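Local structure of DNA replication initiator (Cdc21/Cdc54) (Methanothermobacter thermautotrophicus, 1LTL) at residues Asn90-Arg103 with Glu195-Leu208. The protein is the N-terminal part of an MCM protein, which probably acts as an ATP-driven helicase that binds and unwinds DNA for replication. Residues are numbered along the deposited sequence; the frame is centred on the assembly and turned at random.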
ATOM      1  N   ASN A  90      25.899  32.396  25.714  1.00 58.97           N
ATOM      2  CA  ASN A  90      24.982  32.020  26.760  1.00 53.66           C
ATOM      3  C   ASN A  90      24.662  33.218  27.604  1.00 50.98           C
ATOM      4  O   ASN A  90      25.544  33.765  28.252  1.00 51.55           O
ATOM      5  CB  ASN A  90      25.605  30.965  27.653  1.00 53.60           C
ATOM      6  CG  ASN A  90      25.839  29.676  26.939  1.00 52.81           C
ATOM      7  OD1 ASN A  90      26.701  28.899  27.333  1.00 52.00           O
ATOM      8  ND2 ASN A  90      25.063  29.423  25.890  1.00 52.56           N
ATOM      9  N   ILE A  91      23.406  33.642  27.605  1.00 47.55           N
ATOM     10  CA  ILE A  91      23.036  34.766  28.441  1.00 43.57           C
ATOM     11  C   ILE A  91      22.726  34.216  29.833  1.00 42.68           C
ATOM     12  O   ILE A  91      21.863  33.368  29.983  1.00 42.03           O
ATOM     13  CB  ILE A  91      21.791  35.488  27.920  1.00 41.86           C
ATOM     14  CG1 ILE A  91      22.066  36.161  26.582  1.00 42.07           C
ATOM     15  CG2 ILE A  91      21.403  36.560  28.896  1.00 40.92           C
ATOM     16  CD1 ILE A  91      22.197  35.229  25.422  1.00 41.77           C
ATOM     17  N   ARG A  92      23.435  34.674  30.853  1.00 42.33           N
ATOM     18  CA  ARG A  92      23.155  34.180  32.191  1.00 43.06           C
ATOM     19  C   ARG A  92      22.748  35.318  33.119  1.00 43.21           C
ATOM     20  O   ARG A  92      23.526  36.238  33.340  1.00 44.03           O
ATOM     21  CB  ARG A  92      24.376  33.480  32.766  1.00 42.57           C
ATOM     22  CG  ARG A  92      24.876  32.393  31.886  1.00 42.39           C
ATOM     23  CD  ARG A  92      25.967  31.589  32.538  1.00 43.02           C
ATOM     24  NE  ARG A  92      26.534  30.683  31.545  1.00 45.59           N
ATOM     25  CZ  ARG A  92      25.973  29.543  31.165  1.00 45.44           C
ATOM     26  NH1 ARG A  92      24.829  29.163  31.712  1.00 44.28           N
ATOM     27  NH2 ARG A  92      26.541  28.805  30.219  1.00 46.46           N
ATOM     28  N   PHE A  93      21.541  35.255  33.678  1.00 42.28           N
ATOM     29  CA  PHE A  93      21.076  36.309  34.571  1.00 40.12           C
ATOM     30  C   PHE A  93      21.492  36.152  36.006  1.00 41.20           C
ATOM     31  O   PHE A  93      21.442  35.061  36.557  1.00 41.40           O
ATOM     32  CB  PHE A  93      19.575  36.403  34.509  1.00 37.20           C
ATOM     33  CG  PHE A  93      19.075  36.559  33.140  1.00 36.23           C
ATOM     34  CD1 PHE A  93      19.192  35.524  32.238  1.00 35.30           C
ATOM     35  CD2 PHE A  93      18.549  37.762  32.718  1.00 37.90           C
ATOM     36  CE1 PHE A  93      18.794  35.687  30.926  1.00 37.46           C
ATOM     37  CE2 PHE A  93      18.142  37.942  31.399  1.00 39.02           C
ATOM     38  CZ  PHE A  93      18.265  36.903  30.504  1.00 38.62           C
ATOM     39  N   SER A  94      21.904  37.254  36.617  1.00 43.56           N
ATOM     40  CA  SER A  94      22.313  37.217  38.014  1.00 45.59           C
ATOM     41  C   SER A  94      21.362  38.010  38.915  1.00 45.82           C
ATOM     42  O   SER A  94      20.768  38.997  38.490  1.00 44.13           O
ATOM     43  CB  SER A  94      23.727  37.758  38.163  1.00 46.70           C
ATOM     44  OG  SER A  94      24.153  37.641  39.513  1.00 48.85           O
ATOM     45  N   GLY A  95      21.233  37.564  40.162  1.00 47.21           N
ATOM     46  CA  GLY A  95      20.349  38.230  41.096  1.00 49.57           C
ATOM     47  C   GLY A  95      18.893  38.135  40.674  1.00 51.53           C
ATOM     48  O   GLY A  95      18.302  39.095  40.160  1.00 51.42           O
ATOM     49  N   ILE A  96      18.307  36.964  40.880  1.00 52.74           N
ATOM     50  CA  ILE A  96      16.917  36.761  40.523  1.00 53.35           C
ATOM     51  C   ILE A  96      16.092  36.787  41.791  1.00 53.41           C
ATOM     52  O   ILE A  96      16.371  36.062  42.748  1.00 53.20           O
ATOM     53  CB  ILE A  96      16.727  35.422  39.764  1.00 54.05           C
ATOM     54  CG1 ILE A  96      17.347  35.544  38.377  1.00 53.17           C
ATOM     55  CG2 ILE A  96      15.246  35.093  39.595  1.00 55.46           C
ATOM     56  CD1 ILE A  96      16.663  36.564  37.501  1.00 50.06           C
ATOM     57  N   SER A  97      15.087  37.654  41.794  1.00 54.02           N
ATOM     58  CA  SER A  97      14.201  37.825  42.941  1.00 54.85           C
ATOM     59  C   SER A  97      13.295  36.618  43.173  1.00 54.63           C
ATOM     60  O   SER A  97      12.935  36.304  44.317  1.00 55.07           O
ATOM     61  CB  SER A  97      13.347  39.073  42.732  1.00 55.33           C
ATOM     62  OG  SER A  97      12.754  39.044  41.445  1.00 56.46           O
ATOM     63  N   ASN A  98      12.937  35.943  42.081  1.00 52.76           N
ATOM     64  CA  ASN A  98      12.058  34.774  42.134  1.00 50.18           C
ATOM     65  C   ASN A  98      12.719  33.579  42.805  1.00 47.79           C
ATOM     66  O   ASN A  98      12.924  32.548  42.182  1.00 48.33           O
ATOM     67  CB  ASN A  98      11.628  34.385  40.721  1.00 50.42           C
ATOM     68  CG  ASN A  98      10.480  33.410  40.717  1.00 50.63           C
ATOM     69  OD1 ASN A  98      10.159  32.811  39.697  1.00 51.30           O
ATOM     70  ND2 ASN A  98       9.841  33.255  41.863  1.00 52.09           N
ATOM     71  N   VAL A  99      13.042  33.715  44.083  1.00 45.25           N
ATOM     72  CA  VAL A  99      13.687  32.631  44.808  1.00 43.43           C
ATOM     73  C   VAL A  99      12.660  31.711  45.468  1.00 42.20           C
ATOM     74  O   VAL A  99      11.893  32.123  46.343  1.00 42.89           O
ATOM     75  CB  VAL A  99      14.650  33.191  45.869  1.00 43.63           C
ATOM     76  CG1 VAL A  99      14.016  34.410  46.537  1.00 45.45           C
ATOM     77  CG2 VAL A  99      14.983  32.120  46.907  1.00 41.90           C
ATOM     78  N   ILE A 100      12.654  30.455  45.044  1.00 38.56           N
ATOM     79  CA  ILE A 100      11.717  29.503  45.591  1.00 35.02           C
ATOM     80  C   ILE A 100      12.367  28.430  46.432  1.00 34.40           C
ATOM     81  O   ILE A 100      13.394  27.890  46.083  1.00 34.48           O
ATOM     82  CB  ILE A 100      10.930  28.816  44.483  1.00 33.28           C
ATOM     83  CG1 ILE A 100       9.906  29.775  43.897  1.00 33.05           C
ATOM     84  CG2 ILE A 100      10.227  27.600  45.027  1.00 33.78           C
ATOM     85  CD1 ILE A 100      10.513  30.896  43.154  1.00 34.74           C
ATOM     86  N   PRO A 101      11.774  28.108  47.579  1.00 34.72           N
ATOM     87  CA  PRO A 101      12.422  27.055  48.365  1.00 33.98           C
ATOM     88  C   PRO A 101      12.318  25.712  47.653  1.00 33.16           C
ATOM     89  O   PRO A 101      11.345  25.432  46.970  1.00 31.71           O
ATOM     90  CB  PRO A 101      11.656  27.090  49.686  1.00 34.47           C
ATOM     91  CG  PRO A 101      10.304  27.638  49.293  1.00 34.72           C
ATOM     92  CD  PRO A 101      10.669  28.735  48.327  1.00 34.20           C
ATOM     93  N   LEU A 102      13.329  24.882  47.824  1.00 34.99           N
ATOM     94  CA  LEU A 102      13.364  23.584  47.178  1.00 36.59           C
ATOM     95  C   LEU A 102      12.103  22.734  47.263  1.00 38.04           C
ATOM     96  O   LEU A 102      11.567  22.335  46.237  1.00 38.86           O
ATOM     97  CB  LEU A 102      14.540  22.783  47.711  1.00 35.71           C
ATOM     98  CG  LEU A 102      14.997  21.590  46.893  1.00 34.98           C
ATOM     99  CD1 LEU A 102      16.451  21.401  47.210  1.00 36.49           C
ATOM    100  CD2 LEU A 102      14.202  20.328  47.178  1.00 35.06           C
ATOM    101  N   ARG A 103      11.633  22.448  48.473  1.00 39.21           N
ATOM    102  CA  ARG A 103      10.447  21.613  48.643  1.00 39.76           C
ATOM    103  C   ARG A 103       9.219  22.126  47.898  1.00 38.02           C
ATOM    104  O   ARG A 103       8.271  21.391  47.726  1.00 39.87           O
ATOM    105  CB  ARG A 103      10.079  21.481  50.129  1.00 43.64           C
ATOM    106  CG  ARG A 103      11.263  21.447  51.093  1.00 49.43           C
ATOM    107  CD  ARG A 103      11.568  20.041  51.644  1.00 53.30           C
ATOM    108  NE  ARG A 103      10.559  19.573  52.603  1.00 56.23           N
ATOM    109  CZ  ARG A 103      10.704  18.514  53.403  1.00 57.50           C
ATOM    110  NH1 ARG A 103      11.822  17.786  53.383  1.00 57.52           N
ATOM    111  NH2 ARG A 103       9.717  18.174  54.224  1.00 57.97           N
ATOM    112  N   GLU A 195      13.027  14.942  59.953  1.00 98.04           N
ATOM    113  CA  GLU A 195      12.920  15.354  58.567  1.00 96.69           C
ATOM    114  C   GLU A 195      14.246  15.308  57.809  1.00 96.02           C
ATOM    115  O   GLU A 195      15.128  16.136  58.046  1.00 96.11           O
ATOM    116  CB  GLU A 195      12.344  16.766  58.496  1.00 96.00           C
ATOM    117  CG  GLU A 195      10.863  16.790  58.209  1.00 97.41           C
ATOM    118  CD  GLU A 195      10.330  18.187  57.940  1.00 98.23           C
ATOM    119  OE1 GLU A 195       9.146  18.298  57.549  1.00 98.51           O
ATOM    120  OE2 GLU A 195      11.081  19.170  58.128  1.00 97.67           O
ATOM    121  N   GLN A 196      14.385  14.334  56.905  1.00 94.15           N
ATOM    122  CA  GLN A 196      15.592  14.201  56.087  1.00 92.22           C
ATOM    123  C   GLN A 196      15.427  15.181  54.927  1.00 89.26           C
ATOM    124  O   GLN A 196      14.390  15.195  54.258  1.00 89.54           O
ATOM    125  CB  GLN A 196      15.747  12.781  55.539  1.00 94.62           C
ATOM    126  CG  GLN A 196      15.794  11.697  56.600  1.00 99.54           C
ATOM    127  CD  GLN A 196      14.467  11.540  57.325  1.00102.45           C
ATOM    128  OE1 GLN A 196      13.449  11.208  56.711  1.00104.10           O
ATOM    129  NE2 GLN A 196      14.471  11.779  58.638  1.00103.92           N
ATOM    130  N   PRO A 197      16.453  16.010  54.667  1.00 85.75           N
ATOM    131  CA  PRO A 197      16.387  16.991  53.584  1.00 81.62           C
ATOM    132  C   PRO A 197      16.040  16.358  52.253  1.00 78.24           C
ATOM    133  O   PRO A 197      16.337  15.187  52.002  1.00 78.30           O
ATOM    134  CB  PRO A 197      17.780  17.602  53.593  1.00 82.39           C
ATOM    135  CG  PRO A 197      18.629  16.449  53.996  1.00 83.52           C
ATOM    136  CD  PRO A 197      17.841  15.861  55.143  1.00 85.22           C
ATOM    137  N   ARG A 198      15.392  17.144  51.408  1.00 73.99           N
ATOM    138  CA  ARG A 198      15.003  16.691  50.087  1.00 70.19           C
ATOM    139  C   ARG A 198      15.990  17.263  49.077  1.00 64.52           C
ATOM    140  O   ARG A 198      16.441  18.394  49.209  1.00 63.88           O
ATOM    141  CB  ARG A 198      13.579  17.161  49.768  1.00 74.39           C
ATOM    142  CG  ARG A 198      12.467  16.323  50.408  1.00 80.15           C
ATOM    143  CD  ARG A 198      11.082  16.903  50.091  1.00 84.39           C
ATOM    144  NE  ARG A 198       9.986  16.104  50.636  1.00 88.54           N
ATOM    145  CZ  ARG A 198       8.724  16.524  50.723  1.00 91.35           C
ATOM    146  NH1 ARG A 198       8.391  17.742  50.300  1.00 92.85           N
ATOM    147  NH2 ARG A 198       7.789  15.726  51.234  1.00 92.54           N
ATOM    148  N   GLN A 199      16.334  16.482  48.070  1.00 57.71           N
ATOM    149  CA  GLN A 199      17.265  16.959  47.078  1.00 51.62           C
ATOM    150  C   GLN A 199      16.635  17.039  45.700  1.00 46.44           C
ATOM    151  O   GLN A 199      15.591  16.448  45.440  1.00 46.77           O
ATOM    152  CB  GLN A 199      18.473  16.042  47.040  1.00 54.58           C
ATOM    153  CG  GLN A 199      18.130  14.597  47.333  1.00 58.40           C
ATOM    154  CD  GLN A 199      19.195  13.633  46.820  1.00 61.50           C
ATOM    155  OE1 GLN A 199      20.401  13.848  47.019  1.00 62.02           O
ATOM    156  NE2 GLN A 199      18.753  12.560  46.157  1.00 61.96           N
ATOM    157  N   ILE A 200      17.256  17.791  44.811  1.00 39.49           N
ATOM    158  CA  ILE A 200      16.734  17.889  43.467  1.00 33.60           C
ATOM    159  C   ILE A 200      17.884  17.857  42.486  1.00 31.81           C
ATOM    160  O   ILE A 200      18.979  18.293  42.808  1.00 33.08           O
ATOM    161  CB  ILE A 200      15.942  19.163  43.253  1.00 30.76           C
ATOM    162  CG1 ILE A 200      15.118  19.010  41.979  1.00 29.07           C
ATOM    163  CG2 ILE A 200      16.874  20.350  43.138  1.00 28.96           C
ATOM    164  CD1 ILE A 200      14.194  20.125  41.744  1.00 27.00           C
ATOM    165  N   THR A 201      17.654  17.352  41.281  1.00 28.92           N
ATOM    166  CA  THR A 201      18.741  17.286  40.320  1.00 25.17           C
ATOM    167  C   THR A 201      18.976  18.567  39.556  1.00 22.14           C
ATOM    168  O   THR A 201      18.043  19.247  39.140  1.00 21.45           O
ATOM    169  CB  THR A 201      18.521  16.150  39.321  1.00 26.00           C
ATOM    170  OG1 THR A 201      18.745  14.897  39.974  1.00 29.73           O
ATOM    171  CG2 THR A 201      19.470  16.265  38.172  1.00 25.20           C
ATOM    172  N   VAL A 202      20.245  18.901  39.391  1.00 20.01           N
ATOM    173  CA  VAL A 202      20.592  20.087  38.635  1.00 21.41           C
ATOM    174  C   VAL A 202      21.438  19.655  37.451  1.00 20.34           C
ATOM    175  O   VAL A 202      22.291  18.774  37.560  1.00 21.84           O
ATOM    176  CB  VAL A 202      21.354  21.132  39.493  1.00 22.20           C
ATOM    177  CG1 VAL A 202      21.807  22.308  38.637  1.00 19.87           C
ATOM    178  CG2 VAL A 202      20.442  21.627  40.588  1.00 24.86           C
ATOM    179  N   VAL A 203      21.167  20.267  36.310  1.00 18.37           N
ATOM    180  CA  VAL A 203      21.889  19.956  35.110  1.00 18.91           C
ATOM    181  C   VAL A 203      22.708  21.141  34.700  1.00 20.75           C
ATOM    182  O   VAL A 203      22.180  22.224  34.455  1.00 21.44           O
ATOM    183  CB  VAL A 203      20.939  19.620  33.977  1.00 18.58           C
ATOM    184  CG1 VAL A 203      21.684  19.598  32.670  1.00 16.80           C
ATOM    185  CG2 VAL A 203      20.290  18.284  34.247  1.00 17.30           C
ATOM    186  N   LEU A 204      24.012  20.934  34.616  1.00 21.66           N
ATOM    187  CA  LEU A 204      24.901  22.005  34.228  1.00 22.19           C
ATOM    188  C   LEU A 204      25.481  21.710  32.861  1.00 23.57           C
ATOM    189  O   LEU A 204      25.966  20.608  32.612  1.00 23.87           O
ATOM    190  CB  LEU A 204      26.023  22.128  35.249  1.00 20.94           C
ATOM    191  CG  LEU A 204      25.683  22.542  36.673  1.00 21.87           C
ATOM    192  CD1 LEU A 204      26.983  22.599  37.471  1.00 24.70           C
ATOM    193  CD2 LEU A 204      24.988  23.891  36.702  1.00 21.26           C
ATOM    194  N   GLU A 205      25.438  22.688  31.968  1.00 24.42           N
ATOM    195  CA  GLU A 205      25.998  22.469  30.648  1.00 25.96           C
ATOM    196  C   GLU A 205      26.940  23.574  30.187  1.00 28.13           C
ATOM    197  O   GLU A 205      27.010  24.640  30.786  1.00 28.80           O
ATOM    198  CB  GLU A 205      24.883  22.289  29.636  1.00 24.72           C
ATOM    199  CG  GLU A 205      23.918  21.191  30.008  1.00 23.00           C
ATOM    200  CD  GLU A 205      22.966  20.901  28.886  1.00 23.33           C
ATOM    201  OE1 GLU A 205      22.606  21.881  28.176  1.00 20.31           O
ATOM    202  OE2 GLU A 205      22.575  19.712  28.726  1.00 21.61           O
ATOM    203  N   ASP A 206      27.649  23.303  29.096  1.00 30.19           N
ATOM    204  CA  ASP A 206      28.631  24.217  28.529  1.00 30.53           C
ATOM    205  C   ASP A 206      29.674  24.688  29.541  1.00 30.77           C
ATOM    206  O   ASP A 206      30.254  23.868  30.238  1.00 29.94           O
ATOM    207  CB  ASP A 206      27.966  25.421  27.874  1.00 32.69           C
ATOM    208  CG  ASP A 206      28.663  25.821  26.584  1.00 34.65           C
ATOM    209  OD1 ASP A 206      29.743  25.247  26.300  1.00 36.20           O
ATOM    210  OD2 ASP A 206      28.141  26.696  25.854  1.00 34.64           O
ATOM    211  N   ASP A 207      29.917  25.995  29.629  1.00 32.30           N
ATOM    212  CA  ASP A 207      30.940  26.504  30.537  1.00 34.49           C
ATOM    213  C   ASP A 207      30.647  26.373  32.011  1.00 36.21           C
ATOM    214  O   ASP A 207      31.533  26.600  32.837  1.00 37.07           O
ATOM    215  CB  ASP A 207      31.262  27.951  30.234  1.00 35.72           C
ATOM    216  CG  ASP A 207      30.048  28.802  30.194  1.00 40.29           C
ATOM    217  OD1 ASP A 207      29.141  28.486  29.395  1.00 43.50           O
ATOM    218  OD2 ASP A 207      29.988  29.790  30.960  1.00 43.75           O
ATOM    219  N   LEU A 208      29.415  26.010  32.350  1.00 36.57           N
ATOM    220  CA  LEU A 208      29.049  25.827  33.740  1.00 35.74           C
ATOM    221  C   LEU A 208      29.470  24.460  34.190  1.00 35.14           C
ATOM    222  O   LEU A 208      29.328  24.102  35.353  1.00 35.94           O
ATOM    223  CB  LEU A 208      27.559  25.935  33.921  1.00 38.01           C
ATOM    224  CG  LEU A 208      27.044  27.302  34.333  1.00 40.70           C
ATOM    225  CD1 LEU A 208      27.508  28.388  33.370  1.00 39.89           C
ATOM    226  CD2 LEU A 208      25.528  27.193  34.369  1.00 40.98           C
TER
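Arg92 and Asp207 form a salt bridge at one end of this contact, Arg103 meets Arg198 and Glu195 at the other, and the chain between arches from the helical N-terminal domain of MCM to its OB domain. Strand 90-94 belongs to the first; strand 199-205 is part of the second. Arg92 runs out nearly straight as far as NE and carries the guanidinium to the turn after strand 199-205, where NH2 gives a bent hydrogen bond (141°) to Asp207 OD1 at 2.7 Å, on the syn side of the carboxylate but 33° out of its plane. All three guanidinium nitrogens are engaged: NE reaches Ser43 OG, which also bonds Asp207 OD2, and NH1 the carbonyl of Asn242, while neighbouring Asp206 is paired with Arg42. A leucine in place of Arg92 would probably strip Asp207 OD1 of its charged mate and leave the Asn242 carbonyl without this donor. The backbone N of Leu208 bonds Glu205 O at 3.2 Å. At the other end of the arch, Leu102 packs on strand 199-205, CD1 lying 4.2 Å from Ile200 CG2. Arg103, its side chain folded at the second and third torsions, lays its guanidinium on that of Arg198, the planes 21° apart. Acidic groups probably offset the paired charges: Glu186 forms a salt bridge with Arg103 NH1 and accepts the backbone N of Arg198, while Glu195, held chiefly by Ser192, makes a long salt bridge, OE1 3.4 Å from Arg103 NH2. Glu195 and Arg198 are poorly ordered, so details here are approximate; as modelled, Arg198 NE sits over the centre of the Arg103 guanidinium, 3.7 Å from its CZ.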